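Local coordinates for protein Rubredoxin\:oxygen oxidoreductase (Desulfovibrio gigas, PDB 1E5D) that catalyses the four-electron reduction of dioxygen to two water molecules, using a diiron centre and flavin mononucleotide, at residues D68-L80 and L88-T102. Residues are numbered along the deposited sequence; the frame is centred on the assembly and turned at random.
Sequences DPKKIDYLVIQHL and LPALIEACQPEKIFT. With FEO (mu-oxo-diiron), chain D.
Leu75 pairs with Ile100 across neighbouring parallel strands, 74-77 and 99-102, joined through helix 88-95 in a beta-alpha-beta crossover of the metallo-beta-lactamase fold. The strand axes run at 20° to each other, whereas the helix returns at 169° to strand 74-77, its axis 10.4 Å away. The parallel pairing rests on Leu75 N donating to Lys99 O at 2.9 Å and Lys99 N to Asp73 O at 3.2 Å. Phe101 N to Leu75 O and Ile77 N to Phe101 O continue it, both modelled very short at 2.5 Å, their exact lengths doubtful. Asp73 O also accepts a weak, bent bond from Glu98 N just before strand 99-102.

Apolar side chains meet between sheet and helix. With CG beside the backbone N and anti to the carbonyl carbon, Leu75 holds CD1 against Pro97 CG at 3.4 Å and CD2 toward Leu91 CD1. Ile77 CG1 touches Leu88 CD2 at 3.8 Å, and Cys95 SG approaches Ile72 CD1 where the helix ends. Beyond strand 74-77, Leu47 of strand 46-48 touches both Leu75 and Leu91.

Aromatic contact occupies the opposite sheet face. Phe101 directs its CE2 edge onto the Tyr74 ring in a T-shaped stack, planes at 85°; Tyr74 OH is hydrogen-bonded to Lys44.

Past the strand, the chain reaches the diiron site, where His79 NE2 binds one iron, FE2, at 2.1 Å and His79 ND1 is hydrogen-bonded to Asp149 OD1.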
loop_
_atom_site.group_PDB
_atom_site.type_symbol
_atom_site.label_atom_id
_atom_site.label_comp_id
_atom_site.label_asym_id
_atom_site.label_seq_id
_atom_site.Cartn_x
_atom_site.Cartn_y
_atom_site.Cartn_z
ATOM N N ASP A 68 5.458 46.952 4.535
ATOM C CA ASP A 68 5.191 46.755 3.116
ATOM C C ASP A 68 6.186 45.752 2.549
ATOM O O ASP A 68 7.395 45.954 2.689
ATOM C CB ASP A 68 5.288 48.059 2.318
ATOM C CG ASP A 68 4.565 47.950 0.990
ATOM O OD1 ASP A 68 5.002 47.193 0.102
ATOM O OD2 ASP A 68 3.530 48.631 0.833
ATOM N N PRO A 69 5.689 44.692 1.929
ATOM C CA PRO A 69 6.573 43.647 1.397
ATOM C C PRO A 69 7.718 44.182 0.545
ATOM O O PRO A 69 8.787 43.568 0.527
ATOM C CB PRO A 69 5.614 42.803 0.548
ATOM C CG PRO A 69 4.302 42.968 1.238
ATOM C CD PRO A 69 4.269 44.400 1.693
ATOM N N LYS A 70 7.541 45.294 -0.159
ATOM C CA LYS A 70 8.591 45.815 -1.041
ATOM C C LYS A 70 9.755 46.409 -0.253
ATOM O O LYS A 70 10.773 46.779 -0.843
ATOM C CB LYS A 70 8.026 46.852 -2.013
ATOM C CG LYS A 70 8.055 48.281 -1.516
ATOM C CD LYS A 70 6.676 48.888 -1.362
ATOM C CE LYS A 70 6.629 50.369 -1.684
ATOM N NZ LYS A 70 7.327 51.219 -0.681
ATOM N N LYS A 71 9.614 46.493 1.065
ATOM C CA LYS A 71 10.670 46.973 1.943
ATOM C C LYS A 71 11.599 45.842 2.355
ATOM O O LYS A 71 12.701 46.081 2.849
ATOM C CB LYS A 71 10.070 47.632 3.192
ATOM C CG LYS A 71 8.889 48.534 2.862
ATOM C CD LYS A 71 8.779 49.724 3.791
ATOM C CE LYS A 71 9.613 50.900 3.308
ATOM N NZ LYS A 71 9.274 52.134 4.075
ATOM N N ILE A 72 11.154 44.603 2.151
ATOM C CA ILE A 72 12.013 43.469 2.479
ATOM C C ILE A 72 13.225 43.473 1.558
ATOM O O ILE A 72 13.075 43.639 0.343
ATOM C CB ILE A 72 11.288 42.118 2.343
ATOM C CG1 ILE A 72 10.166 41.896 3.361
ATOM C CG2 ILE A 72 12.299 40.977 2.375
ATOM C CD1 ILE A 72 9.342 40.661 3.061
ATOM N N ASP A 73 14.431 43.295 2.093
ATOM C CA ASP A 73 15.584 43.335 1.198
ATOM C C ASP A 73 16.114 41.930 0.929
ATOM O O ASP A 73 16.582 41.633 -0.168
ATOM C CB ASP A 73 16.731 44.168 1.770
ATOM C CG ASP A 73 16.354 45.566 2.196
ATOM O OD1 ASP A 73 16.224 46.433 1.301
ATOM O OD2 ASP A 73 16.195 45.787 3.417
ATOM N N TYR A 74 16.046 41.115 1.975
ATOM C CA TYR A 74 16.694 39.817 1.948
ATOM C C TYR A 74 15.701 38.666 2.044
ATOM O O TYR A 74 14.722 38.712 2.786
ATOM C CB TYR A 74 17.688 39.696 3.106
ATOM C CG TYR A 74 18.953 40.506 2.968
ATOM C CD1 TYR A 74 19.437 40.894 1.724
ATOM C CD2 TYR A 74 19.667 40.883 4.101
ATOM C CE1 TYR A 74 20.602 41.638 1.624
ATOM C CE2 TYR A 74 20.827 41.621 4.008
ATOM C CZ TYR A 74 21.290 41.998 2.765
ATOM O OH TYR A 74 22.448 42.736 2.669
ATOM N N LEU A 75 16.020 37.637 1.272
ATOM C CA LEU A 75 15.276 36.386 1.335
ATOM C C LEU A 75 16.257 35.278 1.680
ATOM O O LEU A 75 17.225 35.079 0.949
ATOM C CB LEU A 75 14.547 36.098 0.026
ATOM C CG LEU A 75 13.424 37.075 -0.342
ATOM C CD1 LEU A 75 12.896 36.798 -1.736
ATOM C CD2 LEU A 75 12.309 37.005 0.689
ATOM N N VAL A 76 16.035 34.577 2.788
ATOM C CA VAL A 76 16.945 33.464 3.079
ATOM C C VAL A 76 16.228 32.143 2.832
ATOM O O VAL A 76 15.292 31.801 3.557
ATOM C CB VAL A 76 17.476 33.511 4.518
ATOM C CG1 VAL A 76 18.187 32.208 4.849
ATOM C CG2 VAL A 76 18.414 34.693 4.721
ATOM N N ILE A 77 16.644 31.397 1.810
ATOM C CA ILE A 77 15.982 30.121 1.540
ATOM C C ILE A 77 16.840 28.955 2.021
ATOM O O ILE A 77 17.875 28.652 1.444
ATOM C CB ILE A 77 15.660 29.943 0.056
ATOM C CG1 ILE A 77 15.044 31.191 -0.576
ATOM C CG2 ILE A 77 14.745 28.742 -0.141
ATOM C CD1 ILE A 77 13.762 31.592 0.133
ATOM N N GLN A 78 16.331 28.358 3.093
ATOM C CA GLN A 78 17.022 27.345 3.866
ATOM C C GLN A 78 16.730 25.926 3.410
ATOM O O GLN A 78 17.419 25.012 3.867
ATOM C CB GLN A 78 16.638 27.446 5.347
ATOM C CG GLN A 78 16.470 28.885 5.826
ATOM C CD GLN A 78 16.671 28.953 7.331
ATOM O OE1 GLN A 78 17.814 29.004 7.786
ATOM N NE2 GLN A 78 15.574 28.937 8.077
ATOM N N HIS A 79 15.742 25.755 2.548
ATOM C CA HIS A 79 15.357 24.383 2.140
ATOM C C HIS A 79 14.588 24.552 0.842
ATOM O O HIS A 79 13.790 25.500 0.760
ATOM C CB HIS A 79 14.618 23.746 3.295
ATOM C CG HIS A 79 14.022 22.389 3.209
ATOM N ND1 HIS A 79 14.553 21.355 2.478
ATOM C CD2 HIS A 79 12.898 21.873 3.788
ATOM C CE1 HIS A 79 13.799 20.279 2.598
ATOM N NE2 HIS A 79 12.776 20.569 3.396
ATOM N N LEU A 80 14.819 23.730 -0.177
ATOM C CA LEU A 80 14.194 24.039 -1.469
ATOM C C LEU A 80 12.950 23.208 -1.738
ATOM O O LEU A 80 12.272 23.375 -2.749
ATOM C CB LEU A 80 15.210 23.871 -2.605
ATOM C CG LEU A 80 15.980 25.148 -2.960
ATOM C CD1 LEU A 80 15.001 26.247 -3.339
ATOM C CD2 LEU A 80 16.875 25.588 -1.810
ATOM N N LEU A 88 8.500 31.344 -3.356
ATOM C CA LEU A 88 9.702 32.117 -3.679
ATOM C C LEU A 88 9.468 32.954 -4.930
ATOM O O LEU A 88 9.665 34.173 -4.847
ATOM C CB LEU A 88 10.915 31.208 -3.807
ATOM C CG LEU A 88 12.247 31.846 -4.186
ATOM C CD1 LEU A 88 12.491 33.119 -3.401
ATOM C CD2 LEU A 88 13.401 30.869 -3.968
ATOM N N PRO A 89 9.033 32.395 -6.048
ATOM C CA PRO A 89 8.735 33.224 -7.227
ATOM C C PRO A 89 7.794 34.380 -6.915
ATOM O O PRO A 89 8.056 35.519 -7.310
ATOM C CB PRO A 89 8.034 32.257 -8.186
ATOM C CG PRO A 89 8.547 30.914 -7.796
ATOM C CD PRO A 89 8.785 30.969 -6.315
ATOM N N ALA A 90 6.690 34.137 -6.217
ATOM C CA ALA A 90 5.788 35.247 -5.902
ATOM C C ALA A 90 6.477 36.292 -5.037
ATOM O O ALA A 90 6.216 37.489 -5.149
ATOM C CB ALA A 90 4.529 34.758 -5.196
ATOM N N LEU A 91 7.359 35.847 -4.139
ATOM C CA LEU A 91 7.975 36.799 -3.222
ATOM C C LEU A 91 9.012 37.660 -3.933
ATOM O O LEU A 91 9.138 38.856 -3.676
ATOM C CB LEU A 91 8.619 36.068 -2.057
ATOM C CG LEU A 91 7.778 35.776 -0.821
ATOM C CD1 LEU A 91 8.652 35.016 0.171
ATOM C CD2 LEU A 91 7.209 37.030 -0.188
ATOM N N ILE A 92 9.772 37.038 -4.831
ATOM C CA ILE A 92 10.729 37.801 -5.613
ATOM C C ILE A 92 10.003 38.933 -6.335
ATOM O O ILE A 92 10.497 40.045 -6.456
ATOM C CB ILE A 92 11.432 36.926 -6.653
ATOM C CG1 ILE A 92 12.514 36.041 -6.039
ATOM C CG2 ILE A 92 11.991 37.779 -7.784
ATOM C CD1 ILE A 92 12.502 34.653 -6.624
ATOM N N GLU A 93 8.808 38.573 -6.782
ATOM C CA GLU A 93 7.918 39.491 -7.473
ATOM C C GLU A 93 7.442 40.619 -6.566
ATOM O O GLU A 93 7.563 41.799 -6.913
ATOM C CB GLU A 93 6.727 38.713 -8.038
ATOM C CG GLU A 93 5.438 39.506 -8.128
ATOM C CD GLU A 93 4.899 39.561 -9.546
ATOM O OE1 GLU A 93 4.842 38.499 -10.200
ATOM O OE2 GLU A 93 4.541 40.674 -9.989
ATOM N N ALA A 94 6.891 40.284 -5.403
ATOM C CA ALA A 94 6.306 41.295 -4.531
ATOM C C ALA A 94 7.348 42.096 -3.766
ATOM O O ALA A 94 7.113 43.255 -3.424
ATOM C CB ALA A 94 5.345 40.637 -3.542
ATOM N N CYS A 95 8.491 41.485 -3.484
ATOM C CA CYS A 95 9.468 42.128 -2.613
ATOM C C CYS A 95 10.598 42.786 -3.393
ATOM O O CYS A 95 11.182 43.763 -2.916
ATOM C CB CYS A 95 10.004 41.083 -1.624
ATOM S SG CYS A 95 8.734 40.530 -0.446
ATOM N N GLN A 96 10.877 42.253 -4.579
ATOM C CA GLN A 96 12.001 42.715 -5.387
ATOM C C GLN A 96 13.240 42.740 -4.499
ATOM O O GLN A 96 13.864 43.768 -4.253
ATOM C CB GLN A 96 11.732 44.084 -5.994
ATOM C CG GLN A 96 10.376 44.284 -6.639
ATOM C CD GLN A 96 9.772 45.658 -6.406
ATOM O OE1 GLN A 96 10.040 46.615 -7.139
ATOM N NE2 GLN A 96 8.938 45.771 -5.375
ATOM N N PRO A 97 13.594 41.581 -3.961
ATOM C CA PRO A 97 14.637 41.563 -2.932
ATOM C C PRO A 97 15.999 41.883 -3.518
ATOM O O PRO A 97 16.302 41.587 -4.672
ATOM C CB PRO A 97 14.609 40.116 -2.437
ATOM C CG PRO A 97 14.097 39.345 -3.610
ATOM C CD PRO A 97 13.078 40.239 -4.272
ATOM N N GLU A 98 16.848 42.487 -2.700
ATOM C CA GLU A 98 18.210 42.771 -3.154
ATOM C C GLU A 98 19.000 41.475 -3.210
ATOM O O GLU A 98 19.821 41.219 -4.084
ATOM C CB GLU A 98 18.834 43.792 -2.217
ATOM C CG GLU A 98 20.342 43.703 -2.071
ATOM C CD GLU A 98 20.872 44.866 -1.251
ATOM O OE1 GLU A 98 20.059 45.521 -0.564
ATOM O OE2 GLU A 98 22.092 45.109 -1.305
ATOM N N LYS A 99 18.732 40.605 -2.231
ATOM C CA LYS A 99 19.503 39.367 -2.227
ATOM C C LYS A 99 18.708 38.184 -1.703
ATOM O O LYS A 99 17.916 38.233 -0.771
ATOM C CB LYS A 99 20.777 39.555 -1.393
ATOM C CG LYS A 99 22.004 39.879 -2.227
ATOM C CD LYS A 99 22.963 40.787 -1.478
ATOM C CE LYS A 99 24.391 40.570 -1.958
ATOM N NZ LYS A 99 24.423 39.774 -3.220
ATOM N N ILE A 100 18.966 37.062 -2.368
ATOM C CA ILE A 100 18.402 35.795 -1.954
ATOM C C ILE A 100 19.526 34.940 -1.383
ATOM O O ILE A 100 20.432 34.591 -2.145
ATOM C CB ILE A 100 17.741 35.035 -3.113
ATOM C CG1 ILE A 100 16.573 35.776 -3.763
ATOM C CG2 ILE A 100 17.308 33.651 -2.644
ATOM C CD1 ILE A 100 16.078 35.152 -5.049
ATOM N N PHE A 101 19.446 34.645 -0.095
ATOM C CA PHE A 101 20.462 33.806 0.528
ATOM C C PHE A 101 20.033 32.344 0.620
ATOM O O PHE A 101 18.953 32.054 1.132
ATOM C CB PHE A 101 20.804 34.335 1.925
ATOM C CG PHE A 101 21.446 35.715 1.851
ATOM C CD1 PHE A 101 22.796 35.840 1.588
ATOM C CD2 PHE A 101 20.680 36.851 2.038
ATOM C CE1 PHE A 101 23.378 37.087 1.515
ATOM C CE2 PHE A 101 21.256 38.101 1.977
ATOM C CZ PHE A 101 22.604 38.210 1.717
ATOM N N THR A 102 20.894 31.459 0.130
ATOM C CA THR A 102 20.664 30.028 0.197
ATOM C C THR A 102 21.983 29.275 0.334
ATOM O O THR A 102 23.073 29.785 0.080
ATOM C CB THR A 102 19.897 29.511 -1.038
ATOM O OG1 THR A 102 19.427 28.186 -0.767
ATOM C CG2 THR A 102 20.812 29.411 -2.245
HETATM FE FE1 FEO D . 8.780 21.165 5.398
HETATM FE FE2 FEO D . 11.192 19.278 4.013
HETATM O O FEO D . 9.588 20.857 3.877
HETATM O O HOH W 1 9.186 23.528 4.998
#